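Local coordinates for protein probable acrylyl-CoA reductase AcuI (Escherichia coli, PDB 1O89) that probably catalyses, as a homodimer, the NADPH-dependent reduction of acrylyl-CoA to propanoyl-CoA, at residues A[59-64]-A[83-88]; A[107-112]-A[288-293]; A[227-232]-A[249-254]. One frame throughout, in Å; residues are numbered along the deposited sequence.

Interaction 1 (A[59-64]-A[83-88]); sequences SLNYKD and GIDFAG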
loop_
_atom_site.group_PDB
_atom_site.type_symbol
_atom_site.label_atom_id
_atom_site.label_comp_id
_atom_site.label_asym_id
_atom_site.label_seq_id
_atom_site.Cartn_x
_atom_site.Cartn_y
_atom_site.Cartn_z
ATOM N N SER A 59 13.571 28.235 6.425
ATOM C CA SER A 59 14.522 27.342 5.743
ATOM C C SER A 59 14.518 27.559 4.240
ATOM O O SER A 59 13.589 28.144 3.681
ATOM C CB SER A 59 14.116 25.856 5.875
ATOM O OG SER A 59 13.553 25.567 7.128
ATOM N N LEU A 60 15.537 26.997 3.599
ATOM C CA LEU A 60 15.544 26.802 2.167
ATOM C C LEU A 60 15.494 25.304 1.884
ATOM O O LEU A 60 16.528 24.680 1.658
ATOM C CB LEU A 60 16.801 27.408 1.541
ATOM C CG LEU A 60 16.934 28.925 1.400
ATOM C CD1 LEU A 60 17.881 29.244 0.259
ATOM C CD2 LEU A 60 15.587 29.641 1.184
ATOM N N ASN A 61 14.293 24.721 1.896
ATOM C CA ASN A 61 14.103 23.356 1.346
ATOM C C ASN A 61 14.353 23.349 -0.147
ATOM O O ASN A 61 14.450 24.409 -0.767
ATOM C CB ASN A 61 12.698 22.820 1.614
ATOM C CG ASN A 61 12.547 22.274 3.016
ATOM O OD1 ASN A 61 12.961 21.146 3.288
ATOM N ND2 ASN A 61 11.954 23.064 3.910
ATOM N N TYR A 62 14.467 22.161 -0.730
ATOM C CA TYR A 62 14.712 22.061 -2.163
ATOM C C TYR A 62 13.578 22.737 -2.943
ATOM O O TYR A 62 13.830 23.434 -3.924
ATOM C CB TYR A 62 14.903 20.594 -2.597
ATOM C CG TYR A 62 15.461 20.431 -3.991
ATOM C CD1 TYR A 62 16.668 21.031 -4.356
ATOM C CD2 TYR A 62 14.793 19.669 -4.947
ATOM C CE1 TYR A 62 17.199 20.878 -5.641
ATOM C CE2 TYR A 62 15.316 19.509 -6.246
ATOM C CZ TYR A 62 16.518 20.122 -6.577
ATOM O OH TYR A 62 17.038 19.986 -7.838
ATOM N N LYS A 63 12.339 22.554 -2.488
ATOM C CA LYS A 63 11.173 23.201 -3.117
ATOM C C LYS A 63 11.343 24.725 -3.182
ATOM O O LYS A 63 11.061 25.335 -4.215
ATOM C CB LYS A 63 9.876 22.864 -2.359
ATOM C CG LYS A 63 9.407 21.404 -2.493
ATOM C CD LYS A 63 7.875 21.279 -2.698
ATOM C CE LYS A 63 7.106 21.178 -1.359
ATOM N NZ LYS A 63 5.657 20.786 -1.529
ATOM N N ASP A 64 11.806 25.315 -2.069
ATOM C CA ASP A 64 12.050 26.761 -1.962
ATOM C C ASP A 64 13.184 27.234 -2.863
ATOM O O ASP A 64 13.154 28.362 -3.363
ATOM C CB ASP A 64 12.398 27.161 -0.519
ATOM C CG ASP A 64 11.354 26.732 0.482
ATOM O OD1 ASP A 64 10.172 27.048 0.268
ATOM O OD2 ASP A 64 11.614 26.095 1.528
ATOM N N GLY A 83 9.012 29.520 1.277
ATOM C CA GLY A 83 9.281 28.997 2.618
ATOM C C GLY A 83 8.161 28.071 3.050
ATOM O O GLY A 83 7.186 28.525 3.644
ATOM N N ILE A 84 8.289 26.780 2.745
ATOM C CA ILE A 84 7.262 25.819 3.128
ATOM C C ILE A 84 7.255 25.514 4.610
ATOM O O ILE A 84 6.271 24.985 5.112
ATOM C CB ILE A 84 7.347 24.494 2.306
ATOM C CG1 ILE A 84 8.665 23.742 2.558
ATOM C CG2 ILE A 84 7.155 24.787 0.816
ATOM C CD1 ILE A 84 8.752 22.408 1.810
ATOM N N ASP A 85 8.350 25.823 5.299
ATOM C CA ASP A 85 8.439 25.651 6.750
ATOM C C ASP A 85 8.684 26.992 7.439
ATOM O O ASP A 85 9.432 27.822 6.930
ATOM C CB ASP A 85 9.650 24.796 7.124
ATOM C CG ASP A 85 9.657 23.439 6.481
ATOM O OD1 ASP A 85 8.621 22.962 5.944
ATOM O OD2 ASP A 85 10.712 22.765 6.487
ATOM N N PHE A 86 8.059 27.212 8.585
ATOM C CA PHE A 86 8.501 28.278 9.473
ATOM C C PHE A 86 8.226 27.952 10.930
ATOM O O PHE A 86 7.440 27.076 11.237
ATOM C CB PHE A 86 7.901 29.648 9.079
ATOM C CG PHE A 86 6.403 29.764 9.261
ATOM C CD1 PHE A 86 5.848 29.931 10.513
ATOM C CD2 PHE A 86 5.561 29.749 8.169
ATOM C CE1 PHE A 86 4.471 30.057 10.668
ATOM C CE2 PHE A 86 4.188 29.885 8.323
ATOM C CZ PHE A 86 3.650 30.038 9.572
ATOM N N ALA A 87 8.898 28.666 11.819
ATOM C CA ALA A 87 8.617 28.593 13.245
ATOM C C ALA A 87 8.836 29.956 13.852
ATOM O O ALA A 87 9.724 30.689 13.432
ATOM C CB ALA A 87 9.512 27.558 13.925
ATOM N N GLY A 88 8.028 30.300 14.844
ATOM C CA GLY A 88 8.225 31.535 15.561
ATOM C C GLY A 88 7.192 31.711 16.644
ATOM O O GLY A 88 6.797 30.747 17.283
HETATM O O HOH W 1 11.066 26.120 4.129
#
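I84 lies across the side chains of N61 and K63, meeting both at about a right angle. Its CG1 approaches N61 ND2 at 3.6 Å, and its end methyl CD1 rests on K63 CE at 3.8 Å. The charge of K63 is carried past this methyl to a salt bridge with E113. In the first turn of helix 62-69, D64 sends OD1 to two backbone donors. I84 N reaches it at 3.1 Å on the syn lone pair, whereas G83 N, at 2.9 Å, comes in from 58° above the carboxylate plane. The other oxygen, OD2, accepts N61 N at 3.0 Å through its anti lone pair, the N3-to-N-cap bond that a capping box would contain, without its reciprocal; the N61 side chain is turned to the strand instead. With CG anti to its carbonyl carbon (chi1 -80°), N61 delivers ND2 to D85 OD2 at 2.9 Å. The donor stands above the carboxylate plane, and the amide and carboxylate are 80° apart. Water 1 fills the middle, donating to D64 OD2 and accepting from N61 ND2 and D85 N. This lies in the GroES-like domain, in a segment that also carries Y62, which binds NADP(+), and T147 of helix 139-161 hydrogen-bonds D85 OD1. G83 adopts a backbone in which a side chain would press on the preceding carbonyl.

Interaction 2 (A[107-112]-A[288-293]); sequences TGWGVG and SVMTPP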
loop_
_atom_site.group_PDB
_atom_site.type_symbol
_atom_site.label_atom_id
_atom_site.label_comp_id
_atom_site.label_asym_id
_atom_site.label_seq_id
_atom_site.Cartn_x
_atom_site.Cartn_y
_atom_site.Cartn_z
ATOM N N THR A 107 4.708 23.331 8.851
ATOM C CA THR A 107 5.170 22.816 7.562
ATOM C C THR A 107 3.966 22.470 6.689
ATOM O O THR A 107 2.892 22.144 7.193
ATOM C CB THR A 107 6.105 21.602 7.734
ATOM O OG1 THR A 107 5.393 20.496 8.307
ATOM C CG2 THR A 107 7.195 21.932 8.766
ATOM N N GLY A 108 4.153 22.588 5.376
ATOM C CA GLY A 108 3.165 22.175 4.392
ATOM C C GLY A 108 1.940 23.070 4.232
ATOM O O GLY A 108 1.990 24.284 4.426
ATOM N N TRP A 109 0.847 22.428 3.852
ATOM C CA TRP A 109 -0.473 23.032 3.617
ATOM C C TRP A 109 -0.540 23.946 2.388
ATOM O O TRP A 109 -1.539 24.603 2.173
ATOM C CB TRP A 109 -0.992 23.752 4.864
ATOM C CG TRP A 109 -1.239 22.850 6.041
ATOM C CD1 TRP A 109 -0.539 22.821 7.201
ATOM C CD2 TRP A 109 -2.265 21.865 6.175
ATOM N NE1 TRP A 109 -1.054 21.875 8.051
ATOM C CE2 TRP A 109 -2.119 21.274 7.447
ATOM C CE3 TRP A 109 -3.311 21.431 5.358
ATOM C CZ2 TRP A 109 -2.966 20.280 7.911
ATOM C CZ3 TRP A 109 -4.150 20.426 5.819
ATOM C CH2 TRP A 109 -3.972 19.867 7.082
ATOM N N GLY A 110 0.491 23.916 1.545
ATOM C CA GLY A 110 0.604 24.804 0.397
ATOM C C GLY A 110 1.325 26.112 0.739
ATOM O O GLY A 110 1.574 26.942 -0.138
ATOM N N VAL A 111 1.662 26.294 2.012
ATOM C CA VAL A 111 2.392 27.469 2.460
ATOM C C VAL A 111 3.759 27.499 1.778
ATOM O O VAL A 111 4.435 26.479 1.658
ATOM C CB VAL A 111 2.528 27.484 4.005
ATOM C CG1 VAL A 111 3.306 28.687 4.479
ATOM C CG2 VAL A 111 1.139 27.469 4.664
ATOM N N GLY A 112 4.168 28.681 1.330
ATOM C CA GLY A 112 5.359 28.814 0.508
ATOM C C GLY A 112 5.201 28.454 -0.959
ATOM O O GLY A 112 6.139 28.658 -1.727
ATOM N N SER A 288 3.113 14.657 3.162
ATOM C CA SER A 288 3.464 15.560 4.243
ATOM C C SER A 288 2.690 16.881 4.167
ATOM O O SER A 288 2.643 17.628 5.127
ATOM C CB SER A 288 4.966 15.859 4.195
ATOM O OG SER A 288 5.268 16.844 3.205
ATOM N N VAL A 289 2.108 17.175 3.016
ATOM C CA VAL A 289 1.557 18.503 2.752
ATOM C C VAL A 289 0.250 18.749 3.503
ATOM O O VAL A 289 0.083 19.809 4.123
ATOM C CB VAL A 289 1.348 18.721 1.233
ATOM C CG1 VAL A 289 0.697 20.081 0.943
ATOM C CG2 VAL A 289 2.691 18.569 0.496
ATOM N N MET A 290 -0.644 17.762 3.467
ATOM C CA MET A 290 -1.997 17.889 4.014
ATOM C C MET A 290 -2.290 16.926 5.164
ATOM O O MET A 290 -3.449 16.602 5.421
ATOM C CB MET A 290 -3.028 17.634 2.913
ATOM C CG MET A 290 -2.867 18.500 1.677
ATOM S SD MET A 290 -2.979 20.261 2.065
ATOM C CE MET A 290 -4.761 20.550 1.937
ATOM N N THR A 291 -1.268 16.453 5.864
ATOM C CA THR A 291 -1.532 15.430 6.877
ATOM C C THR A 291 -2.399 16.016 8.018
ATOM O O THR A 291 -2.169 17.145 8.447
ATOM C CB THR A 291 -0.227 14.665 7.346
ATOM O OG1 THR A 291 -0.130 14.610 8.772
ATOM C CG2 THR A 291 1.041 15.307 6.868
ATOM N N PRO A 292 -3.448 15.301 8.440
ATOM C CA PRO A 292 -4.375 15.824 9.461
ATOM C C PRO A 292 -3.684 16.219 10.767
ATOM O O PRO A 292 -2.661 15.631 11.081
ATOM C CB PRO A 292 -5.364 14.657 9.702
ATOM C CG PRO A 292 -5.265 13.789 8.496
ATOM C CD PRO A 292 -3.860 13.965 7.960
ATOM N N PRO A 293 -4.225 17.194 11.503
ATOM C CA PRO A 293 -3.587 17.706 12.734
ATOM C C PRO A 293 -3.197 16.649 13.783
ATOM O O PRO A 293 -2.162 16.809 14.423
ATOM C CB PRO A 293 -4.641 18.664 13.326
ATOM C CG PRO A 293 -5.580 18.986 12.225
ATOM C CD PRO A 293 -5.482 17.904 11.190
HETATM O O HOH W 2 4.395 19.504 6.022
#
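The indole of W109 lies over the backbone of V289 and M290: V289 O and M290 CA sit above the same face, 3.7 Å and 3.8 Å from its plane and both offset toward the rim. M290 CA makes a CH-pi contact with the six-membered ring, only 24° off the normal. M290 SD approaches obliquely, 3.5 Å from W109 CE3, as a Met-aromatic contact, and bends at chi2 and chi3 keep the CE methyl near the same ring carbons. T291 O also comes in obliquely, 3.3 Å from W109 CZ2, and outside the two segments W129 stacks with the indole. W109 N donates to V289 O at 2.7 Å, tilted 22° from the carbonyl plane, so a single carbonyl both accepts this bond and carries the indole. The N-H is presented by a type I' turn from G108 to V111. G108 has to be small, since a CB there would lie 2.8 Å from V289 O. Beside the turn, V289 CG1 lies against the W109 and G110 backbone nitrogens, and water 2 bridges T107 OG1 to S288 O, the backbone of an NADP-binding residue. With an alanine in place of W109, M290 and the V289 backbone would probably lose their aromatic cover, and W129 its stacking partner. The turn follows strand 103-107. Segment 288-293 leads from strand 282-285 into helix 293-306, whose R296 hydrogen-bonds T291 O; the contact thus ties the GroES-like part to the nucleotide-binding part. T107 and T291 both pack on helix 139-161, and M290 meets Y254 of the second subunit.

Interaction 3 (A[227-232]-A[249-254]); sequences PLEKQV and LAQMNY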
loop_
_atom_site.group_PDB
_atom_site.type_symbol
_atom_site.label_atom_id
_atom_site.label_comp_id
_atom_site.label_asym_id
_atom_site.label_seq_id
_atom_site.Cartn_x
_atom_site.Cartn_y
_atom_site.Cartn_z
ATOM N N PRO A 227 9.458 -8.742 -12.184
ATOM C CA PRO A 227 8.284 -8.589 -11.314
ATOM C C PRO A 227 8.531 -9.058 -9.876
ATOM O O PRO A 227 8.104 -8.388 -8.932
ATOM C CB PRO A 227 7.230 -9.478 -11.989
ATOM C CG PRO A 227 7.652 -9.581 -13.412
ATOM C CD PRO A 227 9.132 -9.470 -13.430
ATOM N N LEU A 228 9.198 -10.202 -9.729
ATOM C CA LEU A 228 9.628 -10.696 -8.424
ATOM C C LEU A 228 11.122 -11.008 -8.430
ATOM O O LEU A 228 11.620 -11.701 -9.319
ATOM C CB LEU A 228 8.852 -11.957 -8.031
ATOM C CG LEU A 228 7.332 -11.830 -7.888
ATOM C CD1 LEU A 228 6.714 -13.189 -7.563
ATOM C CD2 LEU A 228 6.938 -10.793 -6.835
ATOM N N GLU A 229 11.823 -10.500 -7.422
ATOM C CA GLU A 229 13.229 -10.815 -7.187
ATOM C C GLU A 229 13.392 -11.486 -5.834
ATOM O O GLU A 229 12.440 -11.593 -5.086
ATOM C CB GLU A 229 14.065 -9.533 -7.202
ATOM C CG GLU A 229 13.738 -8.586 -8.347
ATOM C CD GLU A 229 14.975 -8.088 -9.066
ATOM O OE1 GLU A 229 15.854 -7.488 -8.407
ATOM O OE2 GLU A 229 15.055 -8.295 -10.291
ATOM N N LYS A 230 14.608 -11.921 -5.509
ATOM C CA LYS A 230 14.874 -12.514 -4.196
ATOM C C LYS A 230 14.406 -11.574 -3.082
ATOM O O LYS A 230 14.628 -10.354 -3.149
ATOM C CB LYS A 230 16.362 -12.828 -4.019
ATOM C CG LYS A 230 16.672 -13.569 -2.724
ATOM C CD LYS A 230 18.161 -13.689 -2.443
ATOM C CE LYS A 230 18.389 -14.625 -1.259
ATOM N NZ LYS A 230 19.809 -14.651 -0.821
ATOM N N GLN A 231 13.758 -12.150 -2.073
ATOM C CA GLN A 231 13.244 -11.403 -0.924
ATOM C C GLN A 231 14.387 -10.992 0.010
ATOM O O GLN A 231 15.007 -11.849 0.632
ATOM C CB GLN A 231 12.255 -12.263 -0.127
ATOM C CG GLN A 231 10.871 -12.409 -0.737
ATOM C CD GLN A 231 10.078 -13.531 -0.091
ATOM O OE1 GLN A 231 9.399 -13.321 0.912
ATOM N NE2 GLN A 231 10.179 -14.729 -0.654
ATOM N N VAL A 232 14.656 -9.688 0.107
ATOM C CA VAL A 232 15.714 -9.184 0.997
ATOM C C VAL A 232 15.269 -8.124 2.024
ATOM O O VAL A 232 15.886 -8.028 3.078
ATOM C CB VAL A 232 16.963 -8.672 0.195
ATOM C CG1 VAL A 232 17.746 -9.837 -0.403
ATOM C CG2 VAL A 232 16.579 -7.697 -0.903
ATOM N N LEU A 249 10.211 -2.892 -4.469
ATOM C CA LEU A 249 8.960 -3.625 -4.308
ATOM C C LEU A 249 9.102 -5.100 -4.663
ATOM O O LEU A 249 8.575 -5.951 -3.972
ATOM C CB LEU A 249 7.851 -3.000 -5.158
ATOM C CG LEU A 249 7.197 -1.743 -4.587
ATOM C CD1 LEU A 249 6.450 -1.017 -5.690
ATOM C CD2 LEU A 249 6.272 -2.076 -3.411
ATOM N N ALA A 250 9.816 -5.391 -5.749
ATOM C CA ALA A 250 10.059 -6.765 -6.167
ATOM C C ALA A 250 11.011 -7.504 -5.214
ATOM O O ALA A 250 11.075 -8.734 -5.233
ATOM C CB ALA A 250 10.601 -6.787 -7.569
ATOM N N GLN A 251 11.724 -6.750 -4.375
ATOM C CA GLN A 251 12.642 -7.303 -3.368
ATOM C C GLN A 251 12.040 -7.393 -1.959
ATOM O O GLN A 251 12.700 -7.861 -1.045
ATOM C CB GLN A 251 13.921 -6.455 -3.287
ATOM C CG GLN A 251 14.828 -6.555 -4.487
ATOM C CD GLN A 251 16.037 -5.634 -4.390
ATOM O OE1 GLN A 251 15.968 -4.535 -3.810
ATOM N NE2 GLN A 251 17.130 -6.058 -4.973
ATOM N N MET A 252 10.803 -6.936 -1.775
ATOM C CA MET A 252 10.165 -6.956 -0.453
ATOM C C MET A 252 9.859 -8.387 0.028
ATOM O O MET A 252 9.338 -9.211 -0.721
ATOM C CB MET A 252 8.872 -6.152 -0.475
ATOM C CG MET A 252 9.040 -4.662 -0.759
ATOM S SD MET A 252 10.256 -3.797 0.312
ATOM C CE MET A 252 9.601 -4.317 1.914
ATOM N N ASN A 253 10.221 -8.667 1.278
ATOM C CA ASN A 253 9.786 -9.862 1.995
ATOM C C ASN A 253 8.282 -9.971 1.963
ATOM O O ASN A 253 7.596 -8.958 1.870
ATOM C CB ASN A 253 10.179 -9.790 3.471
ATOM C CG ASN A 253 11.665 -10.010 3.706
ATOM O OD1 ASN A 253 12.425 -10.335 2.778
ATOM N ND2 ASN A 253 12.083 -9.850 4.956
ATOM N N TYR A 254 7.783 -11.197 2.081
ATOM C CA TYR A 254 6.366 -11.441 2.296
ATOM C C TYR A 254 5.854 -10.635 3.494
ATOM O O TYR A 254 6.377 -10.758 4.602
ATOM C CB TYR A 254 6.116 -12.936 2.540
ATOM C CG TYR A 254 4.664 -13.298 2.463
ATOM C CD1 TYR A 254 3.807 -13.046 3.532
ATOM C CD2 TYR A 254 4.132 -13.871 1.311
ATOM C CE1 TYR A 254 2.458 -13.367 3.460
ATOM C CE2 TYR A 254 2.792 -14.191 1.228
ATOM C CZ TYR A 254 1.959 -13.939 2.309
ATOM O OH TYR A 254 0.629 -14.252 2.236
#
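This is a mainly backbone-bonded contact at the outer end of the nucleotide-binding domain, where the loop before strand 233-238 wraps round the chain leaving helix 242-250. Two loop N-H groups are used: E229 N binds A250 O at 2.9 Å, approaching from above the carbonyl plane, and V232 N binds Q251 O at 2.9 Å, nearly straight (162°) and in the plane of the Q251 carbonyl. Q251 O is also met by Q231 CA, at 3.6 Å, as a CA-H...O contact. The third bond comes from a side chain: Q231, with CG set beside its backbone N (chi1 -77°) and the chain extended beyond, runs past M252 O and N253 CA to place OE1 2.9 Å from Y254 N. The A250 methyl touches P227 O, 3.3 Å from A250 CB, and E229 CG. V232 CG2 lies on Q251 CB at 3.8 Å, so the aliphatic part of Q251 is packed while its OE1 hydrogen-bonds W233 NE1. The carboxylate of E229 is gripped at both ends, with OE1 in a salt bridge to K247 and OE2 in one to R226. E229 O and A250 O face each other as two acceptors, and R279 NH1 bonds the first and, weakly, the second. Around this, L228 packs on helix 274-279, M252 lies on strands 233-238 and 256-260, and Y254 reaches over the dimer interface, where its OH hydrogen-bonds D287 of the second subunit.

Interactions 1 and 2 are neighbours, their centres 12 Å apart, with I84 O and G108 N 3.2 Å apart in a probable hydrogen bond just beyond the ends of strands 85-93 and 103-107, which pair in the mixed sheet. Helix 139-161 touches both. Interaction 1 closes within the GroES-like range before interaction 2 opens; interaction 2 then spans to the zinc-binding-dehydrogenase range and encloses interaction 3. That third contact stands apart, its centre 33 Å from that of interaction 2 and 36 Å from that of interaction 1, within the parallel-sheet domain. In the homodimer, however, Y254 of one subunit packs on M290 of the other, bringing interactions 2 and 3 together across the interface.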